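Local coordinates for protein endoglucanase A (Clostridium cellulolyticum, PDB 1EDG) that hydrolyses internal beta-1,4-glucosidic bonds of cellulose, as a family 5 glycoside hydrolase whose catalytic domain is a TIM barrel, at residues A[31-36]-A[353-358]; A[36-41]-A[52-57]; A[80-85]-A[117-122]; A[169-174]-A[220-225]. One frame throughout, in Å; residues are numbered along the deposited sequence.

Contact 1 (A[31-36]-A[353-358]); sequences LGWNLG and GFFDRR
Trp33, on the first strand of the TIM barrel, meets Phe355 and Arg357 of a short two-stranded hairpin that follows the eighth strand, Phe355 in its strand and Arg357 just after, so the contact packs this segment against the first strand. The six-membered part of the indole, sent across the gap with CG anti to the backbone N (chi1 -179°), approaches through CZ2. Phe355 meets that atom with CB and with the near ring atom CD2, each 4.1 Å from Trp33 CZ2; the side chains cross at about a right angle, ring planes at 85° and centroids 5.9 Å apart. Arg357 supplies the second half of the contact. Its chain bends at chi2 and chi3 and brings one face of the guanidinium against Leu35, whose CD2 lies 3.4 Å from Arg357 NH2. Leu35 itself is the centre of an inverse gamma turn. Farther out, Asp341 positions both partners: its OD2 accepts bonds from Trp33 NE1 and from the backbone N of Phe355. Helix 64-73 packs on Trp33, Phe355 and Arg357, while Thr38 OG1 is hydrogen-bonded to Arg357 NH2. At the guanidinium edge, Arg357 NH1 makes a weak hydrogen bond to Gly36 O, 3.5 Å long.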
loop_
_atom_site.group_PDB
_atom_site.type_symbol
_atom_site.label_atom_id
_atom_site.label_comp_id
_atom_site.label_asym_id
_atom_site.label_seq_id
_atom_site.Cartn_x
_atom_site.Cartn_y
_atom_site.Cartn_z
ATOM N N LEU A 31 0.617 8.252 9.468
ATOM C CA LEU A 31 1.017 6.845 9.556
ATOM C C LEU A 31 -0.218 6.064 9.116
ATOM O O LEU A 31 -1.336 6.425 9.483
ATOM C CB LEU A 31 1.378 6.478 11.005
ATOM C CG LEU A 31 1.829 5.042 11.286
ATOM C CD1 LEU A 31 3.157 4.761 10.608
ATOM C CD2 LEU A 31 1.950 4.826 12.788
ATOM N N GLY A 32 -0.026 5.005 8.338
ATOM C CA GLY A 32 -1.173 4.241 7.872
ATOM C C GLY A 32 -1.244 2.781 8.293
ATOM O O GLY A 32 -0.257 2.183 8.724
ATOM N N TRP A 33 -2.418 2.193 8.102
ATOM C CA TRP A 33 -2.657 0.799 8.442
ATOM C C TRP A 33 -3.434 0.160 7.280
ATOM O O TRP A 33 -4.334 0.786 6.720
ATOM C CB TRP A 33 -3.484 0.741 9.729
ATOM C CG TRP A 33 -3.802 -0.628 10.221
ATOM C CD1 TRP A 33 -2.992 -1.451 10.945
ATOM C CD2 TRP A 33 -5.052 -1.308 10.084
ATOM N NE1 TRP A 33 -3.667 -2.603 11.279
ATOM C CE2 TRP A 33 -4.932 -2.542 10.759
ATOM C CE3 TRP A 33 -6.266 -0.991 9.460
ATOM C CZ2 TRP A 33 -5.987 -3.465 10.828
ATOM C CZ3 TRP A 33 -7.317 -1.908 9.531
ATOM C CH2 TRP A 33 -7.166 -3.129 10.211
ATOM N N ASN A 34 -3.055 -1.059 6.901
ATOM C CA ASN A 34 -3.724 -1.795 5.820
ATOM C C ASN A 34 -4.800 -2.740 6.355
ATOM O O ASN A 34 -4.537 -3.502 7.284
ATOM C CB ASN A 34 -2.728 -2.690 5.083
ATOM C CG ASN A 34 -2.002 -1.985 3.968
ATOM O OD1 ASN A 34 -2.558 -1.792 2.893
ATOM N ND2 ASN A 34 -0.729 -1.665 4.190
ATOM N N LEU A 35 -5.975 -2.730 5.728
ATOM C CA LEU A 35 -7.061 -3.653 6.078
ATOM C C LEU A 35 -6.706 -4.901 5.227
ATOM O O LEU A 35 -7.373 -5.204 4.233
ATOM C CB LEU A 35 -8.412 -3.075 5.618
ATOM C CG LEU A 35 -9.713 -3.234 6.426
ATOM C CD1 LEU A 35 -10.883 -3.356 5.472
ATOM C CD2 LEU A 35 -9.682 -4.413 7.386
ATOM N N GLY A 36 -5.635 -5.592 5.615
ATOM C CA GLY A 36 -5.141 -6.740 4.871
ATOM C C GLY A 36 -5.960 -8.011 4.873
ATOM O O GLY A 36 -6.729 -8.264 5.803
ATOM N N GLY A 353 0.008 -10.424 11.536
ATOM C CA GLY A 353 -1.100 -9.998 12.366
ATOM C C GLY A 353 -0.585 -9.094 13.470
ATOM O O GLY A 353 0.402 -9.432 14.128
ATOM N N PHE A 354 -1.209 -7.932 13.634
ATOM C CA PHE A 354 -0.824 -6.985 14.682
ATOM C C PHE A 354 -2.071 -6.592 15.477
ATOM O O PHE A 354 -2.116 -6.758 16.696
ATOM C CB PHE A 354 -0.148 -5.733 14.091
ATOM C CG PHE A 354 1.153 -6.016 13.387
ATOM C CD1 PHE A 354 2.341 -6.117 14.104
ATOM C CD2 PHE A 354 1.186 -6.208 12.006
ATOM C CE1 PHE A 354 3.542 -6.409 13.462
ATOM C CE2 PHE A 354 2.379 -6.499 11.353
ATOM C CZ PHE A 354 3.563 -6.603 12.081
ATOM N N PHE A 355 -3.098 -6.115 14.783
ATOM C CA PHE A 355 -4.340 -5.709 15.433
ATOM C C PHE A 355 -5.290 -6.904 15.506
ATOM O O PHE A 355 -5.698 -7.443 14.469
ATOM C CB PHE A 355 -4.989 -4.566 14.649
ATOM C CG PHE A 355 -6.302 -4.094 15.218
ATOM C CD1 PHE A 355 -6.348 -3.396 16.418
ATOM C CD2 PHE A 355 -7.487 -4.299 14.522
ATOM C CE1 PHE A 355 -7.552 -2.907 16.914
ATOM C CE2 PHE A 355 -8.700 -3.817 15.010
ATOM C CZ PHE A 355 -8.732 -3.116 16.207
ATOM N N ASP A 356 -5.602 -7.346 16.721
ATOM C CA ASP A 356 -6.516 -8.468 16.901
ATOM C C ASP A 356 -7.923 -7.923 16.702
ATOM O O ASP A 356 -8.494 -7.303 17.602
ATOM C CB ASP A 356 -6.369 -9.069 18.301
ATOM C CG ASP A 356 -7.075 -10.409 18.439
ATOM O OD1 ASP A 356 -6.513 -11.430 17.994
ATOM O OD2 ASP A 356 -8.191 -10.445 18.990
ATOM N N ARG A 357 -8.463 -8.117 15.503
ATOM C CA ARG A 357 -9.797 -7.623 15.162
ATOM C C ARG A 357 -10.913 -8.215 16.016
ATOM O O ARG A 357 -11.971 -7.609 16.183
ATOM C CB ARG A 357 -10.070 -7.824 13.665
ATOM C CG ARG A 357 -9.515 -6.681 12.808
ATOM C CD ARG A 357 -8.576 -7.137 11.694
ATOM N NE ARG A 357 -9.283 -7.387 10.448
ATOM C CZ ARG A 357 -8.729 -7.419 9.237
ATOM N NH1 ARG A 357 -7.429 -7.213 9.044
ATOM N NH2 ARG A 357 -9.494 -7.684 8.199
ATOM N N ARG A 358 -10.646 -9.381 16.589
ATOM C CA ARG A 358 -11.602 -10.070 17.447
ATOM C C ARG A 358 -11.848 -9.279 18.739
ATOM O O ARG A 358 -12.994 -8.997 19.092
ATOM C CB ARG A 358 -11.056 -11.452 17.786
ATOM C CG ARG A 358 -12.060 -12.421 18.367
ATOM C CD ARG A 358 -11.344 -13.624 18.965
ATOM N NE ARG A 358 -10.243 -14.091 18.121
ATOM C CZ ARG A 358 -8.954 -13.960 18.430
ATOM N NH1 ARG A 358 -8.593 -13.374 19.566
ATOM N NH2 ARG A 358 -8.023 -14.412 17.598
#

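Contact 2 (A[36-41]-A[52-57]); sequences GNTFDA and DYETSW
Ala41 lies against the indole face of Trp57 where the loop after the first TIM-barrel strand, carrying a type I beta turn from Thr38 to Ala41, packs on a short, weakly bonded helical turn, about 53-56. Ala41 CA makes a CH-pi contact over the six-membered ring of Trp57, 3.6 Å from its centroid and 6° off the normal, and Ala41 CB reaches the ring fusion, 3.5 Å from Trp57 CD2. In van der Waals packing, Asn37 OD1 meets the edge of the same indole, its amide turned 75° from the ring. Glu54 likewise packs alongside Thr38 and Phe39: with CG anti to the backbone N (chi1 178°) and the chain extended beyond it, Glu54 CG comes 3.6 Å from Thr38 CG2 and lies over one face of the Phe39 ring. Arg102 and Thr62 bind the Glu54 carboxylate. Within the turn, Ala41 N bonds to Thr38 O at 3.1 Å, and Thr38 N meets Asp40 OD1 at 2.8 Å from above the carboxylate plane. Water joins the two backbones: one molecule accepts from Trp57 N at 2.7 Å and lies within bonding distance of Asn37 O and Tyr53 O. A second accepts from Asn37 ND2 at 3.1 Å and donates to Trp57 O.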
loop_
_atom_site.group_PDB
_atom_site.type_symbol
_atom_site.label_atom_id
_atom_site.label_comp_id
_atom_site.label_asym_id
_atom_site.label_seq_id
_atom_site.Cartn_x
_atom_site.Cartn_y
_atom_site.Cartn_z
ATOM N N GLY A 36 -5.635 -5.592 5.615
ATOM C CA GLY A 36 -5.141 -6.740 4.871
ATOM C C GLY A 36 -5.960 -8.011 4.873
ATOM O O GLY A 36 -6.729 -8.264 5.803
ATOM N N ASN A 37 -5.775 -8.806 3.817
ATOM C CA ASN A 37 -6.466 -10.086 3.622
ATOM C C ASN A 37 -7.973 -10.004 3.846
ATOM O O ASN A 37 -8.583 -10.941 4.363
ATOM C CB ASN A 37 -5.857 -11.181 4.513
ATOM C CG ASN A 37 -4.545 -11.740 3.963
ATOM O OD1 ASN A 37 -3.976 -11.215 3.002
ATOM N ND2 ASN A 37 -4.050 -12.802 4.591
ATOM N N THR A 38 -8.574 -8.897 3.429
ATOM C CA THR A 38 -10.007 -8.673 3.582
ATOM C C THR A 38 -10.696 -8.575 2.214
ATOM O O THR A 38 -10.941 -9.608 1.582
ATOM C CB THR A 38 -10.249 -7.430 4.449
ATOM O OG1 THR A 38 -9.486 -7.569 5.650
ATOM C CG2 THR A 38 -11.712 -7.280 4.829
ATOM N N PHE A 39 -10.951 -7.364 1.717
ATOM C CA PHE A 39 -11.595 -7.220 0.413
ATOM C C PHE A 39 -10.693 -7.663 -0.747
ATOM O O PHE A 39 -11.151 -7.771 -1.892
ATOM C CB PHE A 39 -12.086 -5.793 0.206
ATOM C CG PHE A 39 -13.196 -5.398 1.139
ATOM C CD1 PHE A 39 -14.462 -5.961 1.011
ATOM C CD2 PHE A 39 -12.979 -4.470 2.151
ATOM C CE1 PHE A 39 -15.499 -5.605 1.873
ATOM C CE2 PHE A 39 -14.011 -4.107 3.020
ATOM C CZ PHE A 39 -15.275 -4.677 2.879
ATOM N N ASP A 40 -9.421 -7.916 -0.439
ATOM C CA ASP A 40 -8.432 -8.381 -1.414
ATOM C C ASP A 40 -8.446 -9.901 -1.631
ATOM O O ASP A 40 -7.758 -10.413 -2.527
ATOM C CB ASP A 40 -7.004 -7.900 -1.061
ATOM C CG ASP A 40 -6.667 -8.027 0.425
ATOM O OD1 ASP A 40 -7.410 -7.478 1.253
ATOM O OD2 ASP A 40 -5.627 -8.624 0.762
ATOM N N ALA A 41 -9.205 -10.622 -0.808
ATOM C CA ALA A 41 -9.301 -12.076 -0.943
ATOM C C ALA A 41 -9.989 -12.388 -2.279
ATOM O O ALA A 41 -10.980 -11.746 -2.634
ATOM C CB ALA A 41 -10.100 -12.664 0.215
ATOM N N ASP A 52 -18.985 -13.184 1.113
ATOM C CA ASP A 52 -18.122 -14.008 1.953
ATOM C C ASP A 52 -16.648 -13.777 1.654
ATOM O O ASP A 52 -15.777 -14.225 2.404
ATOM C CB ASP A 52 -18.437 -15.496 1.776
ATOM C CG ASP A 52 -19.708 -15.918 2.479
ATOM O OD1 ASP A 52 -20.280 -15.126 3.256
ATOM O OD2 ASP A 52 -20.133 -17.062 2.252
ATOM N N TYR A 53 -16.359 -13.122 0.534
ATOM C CA TYR A 53 -14.972 -12.848 0.187
ATOM C C TYR A 53 -14.305 -11.995 1.275
ATOM O O TYR A 53 -13.118 -12.169 1.559
ATOM C CB TYR A 53 -14.877 -12.167 -1.183
ATOM C CG TYR A 53 -14.931 -13.131 -2.353
ATOM C CD1 TYR A 53 -13.828 -13.914 -2.681
ATOM C CD2 TYR A 53 -16.082 -13.254 -3.133
ATOM C CE1 TYR A 53 -13.862 -14.799 -3.760
ATOM C CE2 TYR A 53 -16.131 -14.138 -4.218
ATOM C CZ TYR A 53 -15.017 -14.906 -4.525
ATOM O OH TYR A 53 -15.043 -15.779 -5.592
ATOM N N GLU A 54 -15.087 -11.134 1.924
ATOM C CA GLU A 54 -14.562 -10.271 2.985
ATOM C C GLU A 54 -14.013 -11.039 4.186
ATOM O O GLU A 54 -13.022 -10.627 4.789
ATOM C CB GLU A 54 -15.624 -9.281 3.472
ATOM C CG GLU A 54 -15.127 -8.397 4.620
ATOM C CD GLU A 54 -16.162 -7.426 5.142
ATOM O OE1 GLU A 54 -17.323 -7.446 4.684
ATOM O OE2 GLU A 54 -15.809 -6.621 6.022
ATOM N N THR A 55 -14.663 -12.149 4.532
ATOM C CA THR A 55 -14.253 -12.966 5.673
ATOM C C THR A 55 -13.460 -14.212 5.275
ATOM O O THR A 55 -12.875 -14.890 6.131
ATOM C CB THR A 55 -15.484 -13.394 6.487
ATOM O OG1 THR A 55 -16.376 -14.125 5.637
ATOM C CG2 THR A 55 -16.218 -12.176 7.018
ATOM N N SER A 56 -13.419 -14.500 3.977
ATOM C CA SER A 56 -12.716 -15.671 3.460
ATOM C C SER A 56 -11.309 -15.886 4.027
ATOM O O SER A 56 -10.974 -16.993 4.476
ATOM C CB SER A 56 -12.658 -15.612 1.932
ATOM O OG SER A 56 -12.082 -16.797 1.412
ATOM N N TRP A 57 -10.475 -14.853 3.973
ATOM C CA TRP A 57 -9.112 -14.952 4.485
ATOM C C TRP A 57 -8.958 -14.308 5.864
ATOM O O TRP A 57 -8.117 -14.725 6.654
ATOM C CB TRP A 57 -8.117 -14.280 3.534
ATOM C CG TRP A 57 -7.988 -14.888 2.174
ATOM C CD1 TRP A 57 -8.604 -16.014 1.705
ATOM C CD2 TRP A 57 -7.179 -14.396 1.097
ATOM N NE1 TRP A 57 -8.228 -16.253 0.403
ATOM C CE2 TRP A 57 -7.354 -15.276 0.005
ATOM C CE3 TRP A 57 -6.322 -13.293 0.949
ATOM C CZ2 TRP A 57 -6.703 -15.090 -1.221
ATOM C CZ3 TRP A 57 -5.676 -13.109 -0.271
ATOM C CH2 TRP A 57 -5.870 -14.005 -1.339
HETATM O O HOH W 1 -10.921 -12.253 3.565
HETATM O O HOH W 2 -5.515 -13.575 7.216
#

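Contact 3 (A[80-85]-A[117-122]); sequences IPVSWH and VILNTH
Pro81 CB rests over one face of the His122 imidazole, 3.4 Å from His122 CD2, the two side chains lying side by side and pointing the same way. Val82 CG1 sits over the centre of one face of the Trp84 indole. Leu119 CD2 touches Val82 CG2 (3.7 Å) and, more loosely, Trp84 CZ2, while Ile80 CD1 abuts Val117 CG1. Thr121 CG2 presses on Trp84 near CD1, crossing the indole at about a right angle. That indole is fixed along its edge: Trp84 NE1 gives a bond of 2.9 Å to Asn120 O, which lies near the ring plane. The Asn120 side chain turns in beside the backbone, its CG between N and the carbonyl carbon (chi1 79°), and OD1 takes the Val82 N-H at 3.0 Å, standing in for a strand carbonyl. Regular parallel pairing is kept at Ile80 N to Ile118 O, 2.8 Å; beyond it the loops are joined by His122 N to Val82 O, the donor above the carbonyl plane. These are the neighbouring second and third strands of the TIM barrel running out into loops at their C-terminal ends, where family 5 enzymes carry the active site.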
loop_
_atom_site.group_PDB
_atom_site.type_symbol
_atom_site.label_atom_id
_atom_site.label_comp_id
_atom_site.label_asym_id
_atom_site.label_seq_id
_atom_site.Cartn_x
_atom_site.Cartn_y
_atom_site.Cartn_z
ATOM N N ILE A 80 -7.279 0.386 1.942
ATOM C CA ILE A 80 -8.247 -0.689 1.776
ATOM C C ILE A 80 -8.020 -1.426 0.451
ATOM O O ILE A 80 -8.490 -0.988 -0.605
ATOM C CB ILE A 80 -9.693 -0.130 1.831
ATOM C CG1 ILE A 80 -9.945 0.559 3.180
ATOM C CG2 ILE A 80 -10.701 -1.241 1.597
ATOM C CD1 ILE A 80 -11.290 1.236 3.286
ATOM N N PRO A 81 -7.249 -2.525 0.484
ATOM C CA PRO A 81 -6.960 -3.323 -0.709
ATOM C C PRO A 81 -8.243 -3.995 -1.202
ATOM O O PRO A 81 -8.964 -4.600 -0.403
ATOM C CB PRO A 81 -5.995 -4.385 -0.177
ATOM C CG PRO A 81 -5.348 -3.728 0.984
ATOM C CD PRO A 81 -6.498 -3.038 1.644
ATOM N N VAL A 82 -8.536 -3.891 -2.497
ATOM C CA VAL A 82 -9.736 -4.528 -3.041
ATOM C C VAL A 82 -9.447 -5.282 -4.335
ATOM O O VAL A 82 -8.855 -4.732 -5.264
ATOM C CB VAL A 82 -10.870 -3.511 -3.339
ATOM C CG1 VAL A 82 -12.125 -4.254 -3.820
ATOM C CG2 VAL A 82 -11.206 -2.691 -2.104
ATOM N N SER A 83 -9.805 -6.562 -4.367
ATOM C CA SER A 83 -9.644 -7.365 -5.577
ATOM C C SER A 83 -11.033 -7.374 -6.215
ATOM O O SER A 83 -11.954 -8.028 -5.723
ATOM C CB SER A 83 -9.174 -8.782 -5.244
ATOM O OG SER A 83 -7.826 -8.788 -4.785
ATOM N N TRP A 84 -11.192 -6.607 -7.287
ATOM C CA TRP A 84 -12.480 -6.489 -7.961
ATOM C C TRP A 84 -12.840 -7.578 -8.967
ATOM O O TRP A 84 -14.025 -7.773 -9.253
ATOM C CB TRP A 84 -12.572 -5.144 -8.686
ATOM C CG TRP A 84 -12.228 -3.967 -7.847
ATOM C CD1 TRP A 84 -10.976 -3.457 -7.622
ATOM C CD2 TRP A 84 -13.139 -3.141 -7.110
ATOM N NE1 TRP A 84 -11.057 -2.370 -6.791
ATOM C CE2 TRP A 84 -12.374 -2.150 -6.461
ATOM C CE3 TRP A 84 -14.533 -3.140 -6.937
ATOM C CZ2 TRP A 84 -12.949 -1.163 -5.646
ATOM C CZ3 TRP A 84 -15.111 -2.160 -6.129
ATOM C CH2 TRP A 84 -14.317 -1.184 -5.494
ATOM N N HIS A 85 -11.849 -8.290 -9.495
ATOM C CA HIS A 85 -12.120 -9.304 -10.523
ATOM C C HIS A 85 -13.186 -10.372 -10.231
ATOM O O HIS A 85 -13.891 -10.792 -11.148
ATOM C CB HIS A 85 -10.822 -9.906 -11.105
ATOM C CG HIS A 85 -10.235 -11.026 -10.301
ATOM N ND1 HIS A 85 -9.199 -10.845 -9.410
ATOM C CD2 HIS A 85 -10.516 -12.353 -10.284
ATOM C CE1 HIS A 85 -8.870 -12.009 -8.876
ATOM N NE2 HIS A 85 -9.655 -12.940 -9.390
ATOM N N VAL A 117 -8.180 7.794 3.334
ATOM C CA VAL A 117 -8.371 6.437 2.843
ATOM C C VAL A 117 -7.754 6.245 1.466
ATOM O O VAL A 117 -7.836 7.129 0.613
ATOM C CB VAL A 117 -9.881 6.096 2.730
ATOM C CG1 VAL A 117 -10.071 4.674 2.185
ATOM C CG2 VAL A 117 -10.558 6.236 4.080
ATOM N N ILE A 118 -7.133 5.091 1.259
ATOM C CA ILE A 118 -6.557 4.757 -0.035
ATOM C C ILE A 118 -7.327 3.548 -0.559
ATOM O O ILE A 118 -7.362 2.511 0.097
ATOM C CB ILE A 118 -5.068 4.379 0.065
ATOM C CG1 ILE A 118 -4.236 5.593 0.496
ATOM C CG2 ILE A 118 -4.571 3.855 -1.286
ATOM C CD1 ILE A 118 -2.812 5.245 0.871
ATOM N N LEU A 119 -7.973 3.703 -1.709
ATOM C CA LEU A 119 -8.736 2.624 -2.348
ATOM C C LEU A 119 -7.945 2.208 -3.594
ATOM O O LEU A 119 -7.530 3.067 -4.368
ATOM C CB LEU A 119 -10.105 3.140 -2.793
ATOM C CG LEU A 119 -11.416 2.486 -2.355
ATOM C CD1 LEU A 119 -12.468 2.878 -3.357
ATOM C CD2 LEU A 119 -11.316 0.973 -2.282
ATOM N N ASN A 120 -7.775 0.908 -3.821
ATOM C CA ASN A 120 -7.011 0.451 -4.986
ATOM C C ASN A 120 -7.659 -0.738 -5.699
ATOM O O ASN A 120 -8.851 -1.014 -5.496
ATOM C CB ASN A 120 -5.586 0.043 -4.537
ATOM C CG ASN A 120 -5.517 -1.370 -3.888
ATOM O OD1 ASN A 120 -6.506 -2.104 -3.813
ATOM N ND2 ASN A 120 -4.331 -1.754 -3.460
ATOM N N THR A 121 -6.915 -1.311 -6.649
ATOM C CA THR A 121 -7.306 -2.572 -7.278
ATOM C C THR A 121 -6.126 -3.392 -6.744
ATOM O O THR A 121 -4.985 -2.894 -6.704
ATOM C CB THR A 121 -7.332 -2.587 -8.839
ATOM O OG1 THR A 121 -6.021 -2.368 -9.371
ATOM C CG2 THR A 121 -8.318 -1.574 -9.367
ATOM N N HIS A 122 -6.381 -4.610 -6.277
ATOM C CA HIS A 122 -5.320 -5.409 -5.691
ATOM C C HIS A 122 -4.917 -6.644 -6.488
ATOM O O HIS A 122 -4.163 -6.527 -7.456
ATOM C CB HIS A 122 -5.682 -5.758 -4.240
ATOM C CG HIS A 122 -4.506 -5.806 -3.315
ATOM N ND1 HIS A 122 -3.930 -6.988 -2.893
ATOM C CD2 HIS A 122 -3.808 -4.816 -2.713
ATOM C CE1 HIS A 122 -2.932 -6.720 -2.067
ATOM N NE2 HIS A 122 -2.841 -5.409 -1.943
#

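Contact 4 (A[169-174]-A[220-225]); sequences NEPRLV and MCPGYV
The loops leaving the fourth and fifth strands of the TIM barrel meet here, and one of them carries Asn169-Glu170-Pro171, which matches the Asn-Glu-Pro signature of family 5, in which the glutamate is probably the acid/base. Two hydrogen bonds tie the loops together. Val225 N donates to Pro171 O at 2.8 Å with an angle of 158°, and Leu173 N donates to Tyr224 OH at 3.2 Å and 165°. The Tyr224 ring lies against the 171-173 backbone: CG is anti to the backbone N (chi1 -168°), which carries the ring along that chain, Pro171 O standing over one face near the rim and the hydroxyl reaching Leu173. The phenol is held a second time through Asn178 O. Pro171 also meets Pro222, its CD lying 3.9 Å from Pro222 CG, with the rings askew to one another. Val225 fills the angle between Glu170 and Arg172, its CG2 pressing within 3.4 Å of Arg172 CB, and its CG1 lying near Glu170 CB and Arg172 CD. Beyond this contact Glu170 OE2 is hydrogen-bonded to His254 ND1, and Arg172 NE pairs with Glu179. The guanidinium also folds back on its own loop, where Arg172 NH1 meets Glu170 O at 3.0 Å, the oxygen lying in the guanidinium plane.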
loop_
_atom_site.group_PDB
_atom_site.type_symbol
_atom_site.label_atom_id
_atom_site.label_comp_id
_atom_site.label_asym_id
_atom_site.label_seq_id
_atom_site.Cartn_x
_atom_site.Cartn_y
_atom_site.Cartn_z
ATOM N N ASN A 169 -1.890 -2.340 -7.751
ATOM C CA ASN A 169 -1.129 -2.743 -6.573
ATOM C C ASN A 169 0.325 -3.102 -6.895
ATOM O O ASN A 169 1.234 -2.280 -6.719
ATOM C CB ASN A 169 -1.853 -3.915 -5.884
ATOM C CG ASN A 169 -1.091 -4.443 -4.685
ATOM O OD1 ASN A 169 -0.689 -3.682 -3.808
ATOM N ND2 ASN A 169 -0.886 -5.755 -4.639
ATOM N N GLU A 170 0.554 -4.333 -7.337
ATOM C CA GLU A 170 1.890 -4.801 -7.697
ATOM C C GLU A 170 1.860 -5.395 -9.108
ATOM O O GLU A 170 2.063 -6.597 -9.290
ATOM C CB GLU A 170 2.391 -5.841 -6.677
ATOM C CG GLU A 170 2.642 -5.268 -5.280
ATOM C CD GLU A 170 3.158 -6.293 -4.273
ATOM O OE1 GLU A 170 3.160 -7.508 -4.554
ATOM O OE2 GLU A 170 3.569 -5.875 -3.173
ATOM N N PRO A 171 1.615 -4.555 -10.128
ATOM C CA PRO A 171 1.564 -5.051 -11.515
ATOM C C PRO A 171 2.881 -5.753 -11.855
ATOM O O PRO A 171 3.967 -5.218 -11.616
ATOM C CB PRO A 171 1.326 -3.777 -12.327
ATOM C CG PRO A 171 1.992 -2.715 -11.497
ATOM C CD PRO A 171 1.609 -3.082 -10.086
ATOM N N ARG A 172 2.785 -6.968 -12.385
ATOM C CA ARG A 172 3.980 -7.745 -12.677
ATOM C C ARG A 172 3.649 -8.891 -13.626
ATOM O O ARG A 172 2.479 -9.137 -13.925
ATOM C CB ARG A 172 4.503 -8.332 -11.359
ATOM C CG ARG A 172 3.527 -9.329 -10.720
ATOM C CD ARG A 172 3.856 -9.617 -9.265
ATOM N NE ARG A 172 3.014 -10.675 -8.707
ATOM C CZ ARG A 172 1.755 -10.517 -8.302
ATOM N NH1 ARG A 172 1.162 -9.335 -8.379
ATOM N NH2 ARG A 172 1.085 -11.550 -7.810
ATOM N N LEU A 173 4.681 -9.608 -14.065
ATOM C CA LEU A 173 4.499 -10.752 -14.952
ATOM C C LEU A 173 4.321 -12.017 -14.111
ATOM O O LEU A 173 5.285 -12.729 -13.833
ATOM C CB LEU A 173 5.702 -10.901 -15.891
ATOM C CG LEU A 173 5.915 -9.764 -16.895
ATOM C CD1 LEU A 173 7.230 -9.964 -17.628
ATOM C CD2 LEU A 173 4.744 -9.696 -17.871
ATOM N N VAL A 174 3.087 -12.281 -13.691
ATOM C CA VAL A 174 2.789 -13.455 -12.873
ATOM C C VAL A 174 3.211 -14.721 -13.615
ATOM O O VAL A 174 2.903 -14.892 -14.795
ATOM C CB VAL A 174 1.284 -13.547 -12.527
ATOM C CG1 VAL A 174 1.023 -14.741 -11.632
ATOM C CG2 VAL A 174 0.819 -12.272 -11.838
ATOM N N MET A 220 -2.256 7.549 -6.823
ATOM C CA MET A 220 -1.009 6.824 -6.594
ATOM C C MET A 220 -0.688 5.890 -7.756
ATOM O O MET A 220 -1.573 5.199 -8.275
ATOM C CB MET A 220 -1.086 6.011 -5.297
ATOM C CG MET A 220 -1.027 6.850 -4.033
ATOM S SD MET A 220 -1.485 5.910 -2.544
ATOM C CE MET A 220 -0.145 4.713 -2.440
ATOM N N CYS A 221 0.590 5.845 -8.129
ATOM C CA CYS A 221 1.048 5.004 -9.226
ATOM C C CYS A 221 2.331 4.256 -8.875
ATOM O O CYS A 221 3.301 4.865 -8.409
ATOM C CB CYS A 221 1.314 5.859 -10.472
ATOM S SG CYS A 221 -0.117 6.749 -11.091
ATOM N N PRO A 222 2.328 2.918 -9.011
ATOM C CA PRO A 222 3.492 2.086 -8.720
ATOM C C PRO A 222 4.259 1.778 -10.014
ATOM O O PRO A 222 3.753 2.017 -11.123
ATOM C CB PRO A 222 2.862 0.807 -8.176
ATOM C CG PRO A 222 1.652 0.669 -9.034
ATOM C CD PRO A 222 1.106 2.086 -9.099
ATOM N N GLY A 223 5.487 1.303 -9.847
ATOM C CA GLY A 223 6.306 0.881 -10.968
ATOM C C GLY A 223 6.203 -0.636 -10.942
ATOM O O GLY A 223 5.347 -1.178 -10.238
ATOM N N TYR A 224 7.082 -1.332 -11.655
ATOM C CA TYR A 224 7.058 -2.798 -11.696
ATOM C C TYR A 224 7.069 -3.420 -10.288
ATOM O O TYR A 224 7.980 -3.157 -9.492
ATOM C CB TYR A 224 8.240 -3.325 -12.524
ATOM C CG TYR A 224 8.144 -4.797 -12.875
ATOM C CD1 TYR A 224 7.382 -5.227 -13.959
ATOM C CD2 TYR A 224 8.790 -5.757 -12.104
ATOM C CE1 TYR A 224 7.261 -6.582 -14.261
ATOM C CE2 TYR A 224 8.675 -7.112 -12.394
ATOM C CZ TYR A 224 7.906 -7.521 -13.471
ATOM O OH TYR A 224 7.756 -8.867 -13.718
ATOM N N VAL A 225 6.051 -4.241 -10.006
ATOM C CA VAL A 225 5.830 -4.933 -8.722
ATOM C C VAL A 225 5.891 -3.986 -7.518
ATOM O O VAL A 225 6.110 -4.428 -6.386
ATOM C CB VAL A 225 6.815 -6.115 -8.473
ATOM C CG1 VAL A 225 6.225 -7.104 -7.470
ATOM C CG2 VAL A 225 7.076 -6.845 -9.730
#

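Contacts 1, 3 and 4 all reach the same eight-stranded barrel, and contact 2 joins the loop that continues its first strand to the short helix 53-56. Contacts 1 and 2 share Gly36 and are joined by Arg357 NH2 to Thr38 OG1, 2.6 Å, a probable hydrogen bond. Contact 2 passes to contact 3 through two further probable bonds, Asp40 O to Ser83 OG at 2.8 Å and Phe39 O to Ser83 N at 3.1 Å. Contact 3 touches contact 4 as packing, His122 NE2 lying 3.3 Å from Asn169 OD1, next to the probable catalytic Glu170; Asn169 also touches Glu307, probably the nucleophile as in family 5. Contacts 1 and 4 sit on opposite sides of the chain's centre, their own centres about 23 Å apart.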